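Local coordinates for protein Exo-alpha-sialidase (Clostridium perfringens, PDB 2VO8) that probably cleaves terminal sialic acids from glycans and carries a cohesin module likely to bind a partner with high affinity during toxin complex assembly, at residues F48-A52 with E53-L57; G34-G37 with D38-V41. All blocks are in the same frame, centred on the assembly; numbering follows the deposited sequence.

Interaction 1 (F48-A52 with E53-L57); sequences FEYNA and EAFIL
Asn51 and Glu53 meet in an Asx turn, set in the loop that carries the chain from one face of the cohesin beta-sandwich to the other. With chi1 at 173°, Asn51 CG points away from the backbone nitrogen, which brings the amide over the turn, and its OD1 accepts a hydrogen bond from Glu53 N at 2.9 Å with the donor above the amide carbonyl plane. The two side chains run obliquely to each other, and a water joins Asn51 ND2 to Glu53 OE1; the same ND2 also reaches Glu110. Asn51 O is gripped twice, by Ala54 N at 3.0 Å from above its carbonyl plane and by Phe55 N at 3.2 Å nearly in line with the C=O bond, so that one oxygen holds the bend leading into strand 55-62. On the inner side, Tyr50 and Phe55 lie alongside each other but point in opposite senses, with Tyr50 CD1 3.8 Å from Phe55 CB. The Phe55 ring goes on to pack against Leu101, Leu112 and Ile138, within the sandwich. Tyr50 stands roughly perpendicular to the Leu57 side chain, its hydroxyl end lying beside Leu57 CB while the OH itself hydrogen-bonds Glu73. Phe55 O lies in the plane of the tyrosine ring, at its edge, 3.7 Å from Tyr50 CE1.

Interaction 2 (G34-G37 with D38-V41); sequences GLNG and DTEV
Asn36 O accepts a hydrogen bond from Thr39 N at 3.0 Å, closing a type I beta turn with Gly37 and Asp38 at its two corners. The N-H points well at the oxygen (162°), although the donor sits above the carbonyl plane of Asn36. Outside the turn, Leu35 faces the second half of the loop with its CD1 methyl. Leu35 CD1 touches both Thr39 CG2 and Val41 CG2 at 3.8 Å, the leucine running obliquely to the threonine and roughly perpendicular to the valine. The first torsion of Leu35 lies off a staggered position (chi1 -93°), and this is the conformation in which CD1 reaches both methyls. Thr39 presents two different branches: CG2 turns to Leu35, while OG1 is directed to the Asn36 side, 3.9 Å from Asn36 CB. The turn forms the bend of the loop between strands 26-33 and 41-49, which belong to opposite faces of the cohesin beta-sandwich, so the apolar cluster of Leu35, Thr39 and Val41 beside it spans a change of sheet. Val9, from the N-terminal part of the chain, packs on Leu35, Asn36 and Thr39, and it also bonds to Asn36 through the backbone. On the outer side, Asp38 has its CG wedged between its backbone N and carbonyl carbon (chi1 66°), an orientation that folds the carboxylate back over the turn. Asp38 OD2 comes to rest 3.5 Å from Asn36 CB, a van der Waals approach along the flank of the asparagine, with Gly37 N somewhat farther from it at 3.9 Å.

Overall arrangement
From the N terminus, the chain runs through strands 10-15, 19-21 and 26-33 before interaction 2 closes the loop at 34-40. Strand 41-49 then carries it along the domain, and interaction 1 closes the next loop, at 50-54, on the opposite side of the chain's centre. The two contacts follow in series, neither nesting nor crossing, with centres 31 Å apart and nearest atoms about 17 Å apart. Both loops change sheet: the first leaves the face holding 26-33 and 95-103 for that holding 41-49, 78-85 and 107-121, and the second returns to strand 55-62, which pairs with 95-103. Strand 41-49 is thus flanked by a sheet-to-sheet crossing at each end.

Interaction 1 (F48-A52 with E53-L57)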
loop_
_atom_site.group_PDB
_atom_site.type_symbol
_atom_site.label_atom_id
_atom_site.label_comp_id
_atom_site.label_asym_id
_atom_site.label_seq_id
_atom_site.Cartn_x
_atom_site.Cartn_y
_atom_site.Cartn_z
ATOM N N PHE A 48 4.917 0.650 4.130
ATOM C CA PHE A 48 4.990 -0.393 3.108
ATOM C C PHE A 48 6.373 -1.023 3.190
ATOM O O PHE A 48 7.359 -0.318 3.163
ATOM C CB PHE A 48 4.796 0.182 1.714
ATOM C CG PHE A 48 4.999 -0.836 0.605
ATOM C CD1 PHE A 48 4.000 -1.726 0.249
ATOM C CD2 PHE A 48 6.210 -0.908 -0.072
ATOM C CE1 PHE A 48 4.183 -2.649 -0.759
ATOM C CE2 PHE A 48 6.379 -1.797 -1.079
ATOM C CZ PHE A 48 5.398 -2.663 -1.442
ATOM N N GLU A 49 6.438 -2.342 3.307
ATOM C CA GLU A 49 7.739 -3.021 3.498
ATOM C C GLU A 49 7.965 -4.026 2.398
ATOM O O GLU A 49 7.042 -4.682 1.897
ATOM C CB GLU A 49 7.820 -3.640 4.896
ATOM C CG GLU A 49 7.830 -2.563 5.977
ATOM C CD GLU A 49 8.458 -3.019 7.258
ATOM O OE1 GLU A 49 9.457 -3.787 7.203
ATOM O OE2 GLU A 49 7.989 -2.575 8.333
ATOM N N TYR A 50 9.229 -4.097 1.984
ATOM C CA TYR A 50 9.637 -4.989 0.924
ATOM C C TYR A 50 11.158 -5.244 1.058
ATOM O O TYR A 50 11.860 -4.522 1.767
ATOM C CB TYR A 50 9.338 -4.363 -0.422
ATOM C CG TYR A 50 10.292 -3.268 -0.825
ATOM C CD1 TYR A 50 11.373 -3.526 -1.691
ATOM C CD2 TYR A 50 10.103 -1.949 -0.381
ATOM C CE1 TYR A 50 12.221 -2.488 -2.100
ATOM C CE2 TYR A 50 10.966 -0.927 -0.757
ATOM C CZ TYR A 50 12.031 -1.202 -1.627
ATOM O OH TYR A 50 12.901 -0.171 -1.958
ATOM N N ASN A 51 11.599 -6.276 0.376
ATOM C CA ASN A 51 12.986 -6.690 0.470
ATOM C C ASN A 51 13.771 -5.881 -0.555
ATOM O O ASN A 51 13.669 -6.146 -1.751
ATOM C CB ASN A 51 13.106 -8.196 0.261
ATOM C CG ASN A 51 14.547 -8.679 0.174
ATOM O OD1 ASN A 51 15.515 -7.890 0.343
ATOM N ND2 ASN A 51 14.698 -9.985 -0.046
ATOM N N ALA A 52 14.513 -4.901 -0.045
ATOM C CA ALA A 52 15.258 -3.933 -0.867
ATOM C C ALA A 52 16.382 -4.633 -1.660
ATOM O O ALA A 52 16.887 -4.085 -2.658
ATOM C CB ALA A 52 15.822 -2.807 0.011
ATOM N N GLU A 53 16.750 -5.852 -1.273
ATOM C CA GLU A 53 17.738 -6.626 -2.083
ATOM C C GLU A 53 17.104 -7.225 -3.345
ATOM O O GLU A 53 17.772 -7.402 -4.386
ATOM C CB GLU A 53 18.376 -7.761 -1.262
ATOM C CG GLU A 53 19.127 -7.294 -0.047
ATOM C CD GLU A 53 19.888 -8.421 0.635
ATOM O OE1 GLU A 53 19.467 -9.582 0.530
ATOM O OE2 GLU A 53 20.918 -8.112 1.273
ATOM N N ALA A 54 15.813 -7.523 -3.271
ATOM C CA ALA A 54 15.136 -8.232 -4.335
ATOM C C ALA A 54 14.393 -7.354 -5.346
ATOM O O ALA A 54 14.135 -7.820 -6.450
ATOM C CB ALA A 54 14.210 -9.259 -3.773
ATOM N N PHE A 55 14.018 -6.141 -4.941
ATOM C CA PHE A 55 13.236 -5.179 -5.718
ATOM C C PHE A 55 13.865 -3.805 -5.780
ATOM O O PHE A 55 14.457 -3.372 -4.854
ATOM C CB PHE A 55 11.814 -4.997 -5.186
ATOM C CG PHE A 55 11.066 -6.261 -4.980
ATOM C CD1 PHE A 55 10.327 -6.783 -5.965
ATOM C CD2 PHE A 55 11.101 -6.915 -3.768
ATOM C CE1 PHE A 55 9.643 -7.904 -5.780
ATOM C CE2 PHE A 55 10.427 -8.022 -3.583
ATOM C CZ PHE A 55 9.710 -8.540 -4.596
ATOM N N ILE A 56 13.630 -3.154 -6.907
ATOM C CA ILE A 56 13.843 -1.729 -7.129
ATOM C C ILE A 56 12.476 -0.953 -6.940
ATOM O O ILE A 56 11.583 -1.288 -7.639
ATOM C CB ILE A 56 14.345 -1.538 -8.618
ATOM C CG1 ILE A 56 15.633 -2.321 -8.878
ATOM C CG2 ILE A 56 14.489 -0.150 -8.983
ATOM C CD1 ILE A 56 15.879 -2.677 -10.298
ATOM N N LEU A 57 12.411 0.052 -6.032
ATOM C CA LEU A 57 11.220 0.889 -5.948
ATOM C C LEU A 57 11.213 1.946 -7.048
ATOM O O LEU A 57 12.077 2.821 -7.086
ATOM C CB LEU A 57 11.130 1.557 -4.575
ATOM C CG LEU A 57 9.928 2.477 -4.347
ATOM C CD1 LEU A 57 8.630 1.686 -4.394
ATOM C CD2 LEU A 57 10.063 3.217 -3.025
HETATM O O HOH W 1 17.511 -11.116 0.042
#

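Interaction 2 (G34-G37 with D38-V41)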
loop_
_atom_site.group_PDB
_atom_site.type_symbol
_atom_site.label_atom_id
_atom_site.label_comp_id
_atom_site.label_asym_id
_atom_site.label_seq_id
_atom_site.Cartn_x
_atom_site.Cartn_y
_atom_site.Cartn_z
ATOM N N GLY A 34 -13.999 -2.949 3.946
ATOM C CA GLY A 34 -14.824 -3.216 5.122
ATOM C C GLY A 34 -14.782 -2.171 6.218
ATOM O O GLY A 34 -14.865 -2.502 7.393
ATOM N N LEU A 35 -14.636 -0.898 5.854
ATOM C CA LEU A 35 -14.623 0.163 6.855
ATOM C C LEU A 35 -15.982 0.223 7.584
ATOM O O LEU A 35 -17.018 -0.051 6.962
ATOM C CB LEU A 35 -14.324 1.531 6.230
ATOM C CG LEU A 35 -12.849 1.928 6.246
ATOM C CD1 LEU A 35 -12.426 2.513 7.623
ATOM C CD2 LEU A 35 -11.977 0.692 5.851
ATOM N N ASN A 36 -15.930 0.572 8.871
ATOM C CA ASN A 36 -17.112 0.757 9.717
ATOM C C ASN A 36 -17.983 1.809 9.068
ATOM O O ASN A 36 -17.462 2.790 8.533
ATOM C CB ASN A 36 -16.719 1.210 11.139
ATOM C CG ASN A 36 -16.053 0.108 11.960
ATOM O OD1 ASN A 36 -16.045 -1.077 11.573
ATOM N ND2 ASN A 36 -15.495 0.492 13.105
ATOM N N GLY A 37 -19.305 1.616 9.106
ATOM C CA GLY A 37 -20.213 2.499 8.368
ATOM C C GLY A 37 -20.178 3.966 8.778
ATOM O O GLY A 37 -20.374 4.847 7.946
ATOM N N ASP A 38 -19.915 4.210 10.061
ATOM C CA ASP A 38 -19.818 5.554 10.638
ATOM C C ASP A 38 -18.409 6.131 10.614
ATOM O O ASP A 38 -18.168 7.163 11.237
ATOM C CB ASP A 38 -20.227 5.497 12.101
ATOM C CG ASP A 38 -19.263 4.677 12.935
ATOM O OD1 ASP A 38 -18.897 5.113 14.046
ATOM O OD2 ASP A 38 -18.861 3.585 12.466
ATOM N N THR A 39 -17.446 5.449 9.992
ATOM C CA THR A 39 -16.105 6.015 9.909
ATOM C C THR A 39 -16.023 6.754 8.581
ATOM O O THR A 39 -16.231 6.156 7.535
ATOM C CB THR A 39 -14.980 4.935 10.095
ATOM O OG1 THR A 39 -14.881 4.601 11.489
ATOM C CG2 THR A 39 -13.637 5.486 9.629
ATOM N N GLU A 40 -15.821 8.075 8.650
ATOM C CA GLU A 40 -15.701 8.928 7.474
ATOM C C GLU A 40 -14.227 9.179 7.177
ATOM O O GLU A 40 -13.612 9.913 7.889
ATOM C CB GLU A 40 -16.380 10.275 7.740
ATOM C CG GLU A 40 -17.869 10.280 7.547
ATOM C CD GLU A 40 -18.432 11.698 7.373
ATOM O OE1 GLU A 40 -17.860 12.511 6.591
ATOM O OE2 GLU A 40 -19.460 12.000 8.016
ATOM N N VAL A 41 -13.672 8.571 6.128
ATOM C CA VAL A 41 -12.218 8.561 5.956
ATOM C C VAL A 41 -11.784 9.718 5.044
ATOM O O VAL A 41 -12.335 9.879 3.992
ATOM C CB VAL A 41 -11.708 7.202 5.359
ATOM C CG1 VAL A 41 -10.235 7.219 5.146
ATOM C CG2 VAL A 41 -12.054 6.052 6.289
#